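NK CELL activating receptor (Homo sapiens, PDB 1HKF) serves as an activating receptor on natural killer cells that may contribute to the lysis of tumour cells, represented here by its extracellular V-type immunoglobulin domain. Local coordinates at residues 86-91 with 117-122; 82-87 with 101-106. One frame throughout, in Å; residues are numbered along the deposited sequence.

Contact 1. Residues 86-91 with 117-122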
# COMPACT_ATOMS: atom_id res chain seq x y z
N VAL A 86 6.41 1.54 6.01
CA VAL A 86 6.67 2.80 5.33
C VAL A 86 5.46 3.08 4.37
O VAL A 86 4.97 2.16 3.70
CB VAL A 86 7.93 2.69 4.45
CG1 VAL A 86 8.19 4.03 3.69
CG2 VAL A 86 9.14 2.32 5.34
N THR A 87 5.00 4.32 4.31
CA THR A 87 3.92 4.71 3.39
C THR A 87 4.46 5.85 2.53
O THR A 87 5.08 6.76 3.04
CB THR A 87 2.66 5.17 4.14
OG1 THR A 87 2.15 4.08 4.93
CG2 THR A 87 1.53 5.53 3.15
N MET A 88 4.32 5.72 1.21
CA MET A 88 4.73 6.76 0.25
C MET A 88 3.42 7.14 -0.50
O MET A 88 2.77 6.29 -1.14
CB MET A 88 5.69 6.20 -0.79
CG MET A 88 7.13 6.07 -0.37
SD MET A 88 8.09 5.44 -1.77
CE MET A 88 8.71 6.91 -2.42
N THR A 89 2.99 8.37 -0.38
CA THR A 89 1.72 8.72 -1.01
C THR A 89 1.96 9.50 -2.27
O THR A 89 3.11 10.01 -2.54
CB THR A 89 0.78 9.58 -0.09
OG1 THR A 89 1.41 10.81 0.18
CG2 THR A 89 0.51 8.92 1.22
N ASP A 90 0.92 9.51 -3.11
CA ASP A 90 0.99 10.26 -4.34
C ASP A 90 2.18 9.89 -5.22
O ASP A 90 2.96 10.76 -5.63
CB ASP A 90 1.08 11.75 -4.02
CG ASP A 90 0.82 12.61 -5.25
OD1 ASP A 90 -0.12 12.22 -6.03
OD2 ASP A 90 1.55 13.62 -5.44
N LEU A 91 2.35 8.60 -5.51
CA LEU A 91 3.50 8.19 -6.32
C LEU A 91 3.53 8.91 -7.67
O LEU A 91 2.48 9.15 -8.28
CB LEU A 91 3.48 6.67 -6.57
CG LEU A 91 3.61 5.84 -5.27
CD1 LEU A 91 3.27 4.34 -5.47
CD2 LEU A 91 5.02 6.07 -4.72
N PHE A 117 14.69 -2.83 -2.34
CA PHE A 117 13.47 -2.93 -3.15
C PHE A 117 13.68 -2.16 -4.42
O PHE A 117 14.50 -1.23 -4.43
CB PHE A 117 12.25 -2.29 -2.44
CG PHE A 117 11.84 -3.00 -1.18
CD1 PHE A 117 12.38 -2.63 0.06
CD2 PHE A 117 10.93 -4.03 -1.23
CE1 PHE A 117 11.99 -3.32 1.23
CE2 PHE A 117 10.56 -4.71 -0.07
CZ PHE A 117 11.10 -4.35 1.16
N TYR A 118 12.99 -2.57 -5.47
CA TYR A 118 13.01 -1.81 -6.73
C TYR A 118 11.53 -1.35 -6.96
O TYR A 118 10.60 -2.21 -7.10
CB TYR A 118 13.45 -2.65 -7.94
CG TYR A 118 13.71 -1.75 -9.14
CD1 TYR A 118 14.72 -0.80 -9.10
CD2 TYR A 118 12.95 -1.80 -10.27
CE1 TYR A 118 14.94 0.07 -10.16
CE2 TYR A 118 13.18 -0.92 -11.36
CZ TYR A 118 14.16 -0.00 -11.28
OH TYR A 118 14.41 0.87 -12.31
N LEU A 119 11.32 -0.04 -6.89
CA LEU A 119 9.97 0.54 -7.09
C LEU A 119 9.83 0.95 -8.52
O LEU A 119 10.65 1.72 -9.04
CB LEU A 119 9.72 1.81 -6.27
CG LEU A 119 8.33 2.51 -6.42
CD1 LEU A 119 7.22 1.60 -5.94
CD2 LEU A 119 8.28 3.75 -5.57
N VAL A 120 8.78 0.44 -9.14
CA VAL A 120 8.47 0.79 -10.50
C VAL A 120 7.13 1.51 -10.51
O VAL A 120 6.10 0.97 -10.11
CB VAL A 120 8.39 -0.44 -11.37
CG1 VAL A 120 8.07 0.00 -12.82
CG2 VAL A 120 9.78 -1.13 -11.36
N VAL A 121 7.16 2.80 -10.84
CA VAL A 121 5.90 3.52 -10.90
C VAL A 121 5.61 3.90 -12.35
O VAL A 121 6.44 4.54 -12.98
CB VAL A 121 5.92 4.82 -10.05
CG1 VAL A 121 4.53 5.56 -10.16
CG2 VAL A 121 6.24 4.49 -8.57
N SER A 122 4.49 3.46 -12.91
CA SER A 122 4.19 3.93 -14.27
C SER A 122 2.80 4.64 -14.33
O SER A 122 2.28 4.95 -13.66
CB SER A 122 4.24 2.78 -15.28
OG SER A 122 3.15 1.93 -15.05
OXT SER A 122 2.40 4.84 -15.50
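Leu91 and Val121 mark the nearest approach of the two backbones, with CA atoms 7.0 Å apart; no hydrogen bond spans the gap, and the segments meet through apolar side chains alone. Residues 86-88 end a strand and 89-91 turn away from it, while 117-121 finish the last strand of the chain. In that last strand Leu119 and Val121, two residues apart, point the same way, toward the other segment. Leu119 is the central piece. Its CB points toward 86-91, and with CG anti to the backbone N (chi1 180°) the branched end lies beside the residue's own carbonyl carbon; of its two methyls CD2 makes the contact. This methyl meets Leu91 CD2 at 4.1 Å, the two leucine side chains crossing at a slant, and it faces Met88 SD at 4.2 Å, the thioether and the leucine reaching for each other tip to tip. The arrangement belongs to the V-type immunoglobulin sandwich: strand 83-88 lies in one sheet and strand 111-121 in the other, so these residues fill the space between the layers near the end of the domain where the chain stops. Unbranched methionine suits the place because it can extend from its strand and then bend at the sulfur (chi3 96°). Further along, Val121 sets both of its methyls against Leu91 CB, CG1 at 3.9 Å and CG2 at 4.0 Å; a short beta-branched residue suffices here because the backbones are close. Leu28 of strand 28-33 and Leu20 of strand 18-22 also pack on Leu119.

Contact 2. Residues 82-87 with 101-106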
# COMPACT_ATOMS: atom_id res chain seq x y z
N GLY A 82 6.71 -6.13 15.91
CA GLY A 82 7.80 -6.77 15.20
C GLY A 82 8.03 -6.27 13.78
O GLY A 82 8.70 -6.94 13.00
N PHE A 83 7.48 -5.11 13.41
CA PHE A 83 7.74 -4.59 12.05
C PHE A 83 7.35 -3.16 12.01
O PHE A 83 6.64 -2.71 12.91
CB PHE A 83 6.93 -5.34 10.97
CG PHE A 83 5.42 -5.15 11.08
CD1 PHE A 83 4.64 -6.00 11.85
CD2 PHE A 83 4.79 -4.10 10.39
CE1 PHE A 83 3.22 -5.84 11.94
CE2 PHE A 83 3.40 -3.91 10.46
CZ PHE A 83 2.61 -4.78 11.23
N PHE A 84 7.87 -2.44 11.02
CA PHE A 84 7.47 -1.07 10.77
C PHE A 84 6.93 -1.02 9.33
O PHE A 84 7.18 -1.92 8.51
CB PHE A 84 8.59 -0.06 10.93
CG PHE A 84 9.73 -0.20 9.98
CD1 PHE A 84 10.74 -1.13 10.22
CD2 PHE A 84 9.90 0.70 8.92
CE1 PHE A 84 11.89 -1.17 9.44
CE2 PHE A 84 11.05 0.69 8.13
CZ PHE A 84 12.07 -0.27 8.40
N THR A 85 6.14 0.00 9.05
CA THR A 85 5.52 0.15 7.76
C THR A 85 5.84 1.50 7.21
O THR A 85 5.59 2.50 7.87
CB THR A 85 3.98 0.14 7.86
OG1 THR A 85 3.54 -1.11 8.41
CG2 THR A 85 3.39 0.32 6.46
N VAL A 86 6.41 1.54 6.01
CA VAL A 86 6.67 2.80 5.33
C VAL A 86 5.46 3.08 4.37
O VAL A 86 4.97 2.16 3.70
CB VAL A 86 7.93 2.69 4.45
CG1 VAL A 86 8.19 4.03 3.69
CG2 VAL A 86 9.14 2.32 5.34
N THR A 87 5.00 4.32 4.31
CA THR A 87 3.92 4.71 3.39
C THR A 87 4.46 5.85 2.53
O THR A 87 5.08 6.76 3.04
CB THR A 87 2.66 5.17 4.14
OG1 THR A 87 2.15 4.08 4.93
CG2 THR A 87 1.53 5.53 3.15
N CYS A 101 14.79 -0.35 3.21
CA CYS A 101 14.27 -0.01 4.51
C CYS A 101 15.48 -0.49 5.39
O CYS A 101 16.04 -1.57 5.17
CB CYS A 101 12.97 -0.76 4.81
SG CYS A 101 13.23 -2.52 4.94
N ARG A 102 15.96 0.38 6.28
CA ARG A 102 17.10 0.06 7.14
C ARG A 102 16.77 0.18 8.63
O ARG A 102 15.90 0.95 9.02
CB ARG A 102 18.28 0.94 6.79
CG ARG A 102 18.93 0.53 5.51
CD ARG A 102 20.00 1.51 5.08
NE ARG A 102 20.73 0.96 3.96
CZ ARG A 102 21.63 1.63 3.25
NH1 ARG A 102 21.92 2.89 3.55
NH2 ARG A 102 22.26 1.02 2.24
N ILE A 103 17.46 -0.60 9.45
CA ILE A 103 17.27 -0.64 10.90
C ILE A 103 18.69 -0.43 11.47
O ILE A 103 19.61 -1.19 11.14
CB ILE A 103 16.73 -2.01 11.31
CG1 ILE A 103 15.48 -2.32 10.49
CG2 ILE A 103 16.46 -2.05 12.76
CD1 ILE A 103 14.81 -3.63 10.83
N TYR A 104 18.82 0.62 12.28
CA TYR A 104 20.08 1.11 12.87
C TYR A 104 20.25 0.81 14.36
O TYR A 104 19.33 1.01 15.17
CB TYR A 104 20.17 2.62 12.67
CG TYR A 104 20.00 3.05 11.24
CD1 TYR A 104 21.09 3.07 10.37
CD2 TYR A 104 18.73 3.42 10.74
CE1 TYR A 104 20.93 3.44 9.03
CE2 TYR A 104 18.55 3.79 9.40
CZ TYR A 104 19.66 3.79 8.55
OH TYR A 104 19.50 4.12 7.23
N ARG A 105 21.44 0.35 14.74
CA ARG A 105 21.77 0.00 16.13
C ARG A 105 22.04 1.27 16.99
O ARG A 105 22.59 2.26 16.49
CB ARG A 105 22.96 -1.01 16.17
CG ARG A 105 22.69 -2.38 15.51
CD ARG A 105 23.70 -3.44 15.97
NE ARG A 105 23.67 -4.67 15.17
CZ ARG A 105 24.29 -4.81 13.99
NH1 ARG A 105 24.99 -3.81 13.48
NH2 ARG A 105 24.20 -5.95 13.34
N PRO A 106 21.65 1.20 18.27
CA PRO A 106 21.86 2.38 19.13
C PRO A 106 23.28 2.78 19.24
O PRO A 106 23.74 3.87 18.92
CB PRO A 106 21.24 1.95 20.46
CG PRO A 106 20.19 0.96 20.08
CD PRO A 106 20.77 0.15 18.95
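The disulfide between Cys101 and Cys32, which links the two sheets of the immunoglobulin fold, has Phe84 packed beside it. Phe84 sends its ring across the space between the sheets, and its outermost atom, CZ, comes to 3.7 Å from Cys101 CB. The sulfur takes part too: SG is 5.3 Å from the centre of the Phe84 ring and 55° off its normal, an oblique sulfur-aromatic contact. Strands 83-87 and 101-104 belong to opposite layers of the V-type sandwich, with axes 9.6 Å apart at closest and directions 137° apart, so a large flat side chain is well suited to bridging them where no backbone hydrogen bond can. Phe84 CG sits between the backbone N and the carbonyl carbon (chi1 64°), and the ring reaches the facing strand with CZ and CE1 foremost; Ile75 of the neighbouring strand also packs on it. Its neighbour in the sheet is Cys32 itself, joined to it by backbone hydrogen bonding. Toward the later end of the facing strand, the ring meets Ile103 obliquely, CE1 lying 3.9 Å from CG1 and 4.1 Å from CD1. The longer branch of the isoleucine thus supplies the apolar surface, although its CB does not aim straight at the phenylalanine. Between Cys101 and Ile103, Arg102 brings its carbonyl O to 4.1 Å from Phe84 CZ; its CB points away from the facing segment, and its guanidinium makes a cation-pi interaction with Trp100.

Contacts 1 and 2 are centred about 17 Å apart and lie along the same strand, 83-88: they share Val86 and Thr87, with 82-87 facing 101-106 and the continuation 86-91 facing 117-122. Their partner strands, 97-104 and 111-121, follow each other in the chain and are neighbours in the opposite sheet. The two contacts therefore join the same pair of layers, contact 2 near the middle of the domain by the disulfide and contact 1 toward the C-terminal end. They also touch directly, Phe117 CE1 lying 4.0 Å from Cys101 SG, so the hydrophobic interior of this extracellular receptor domain runs from one to the other.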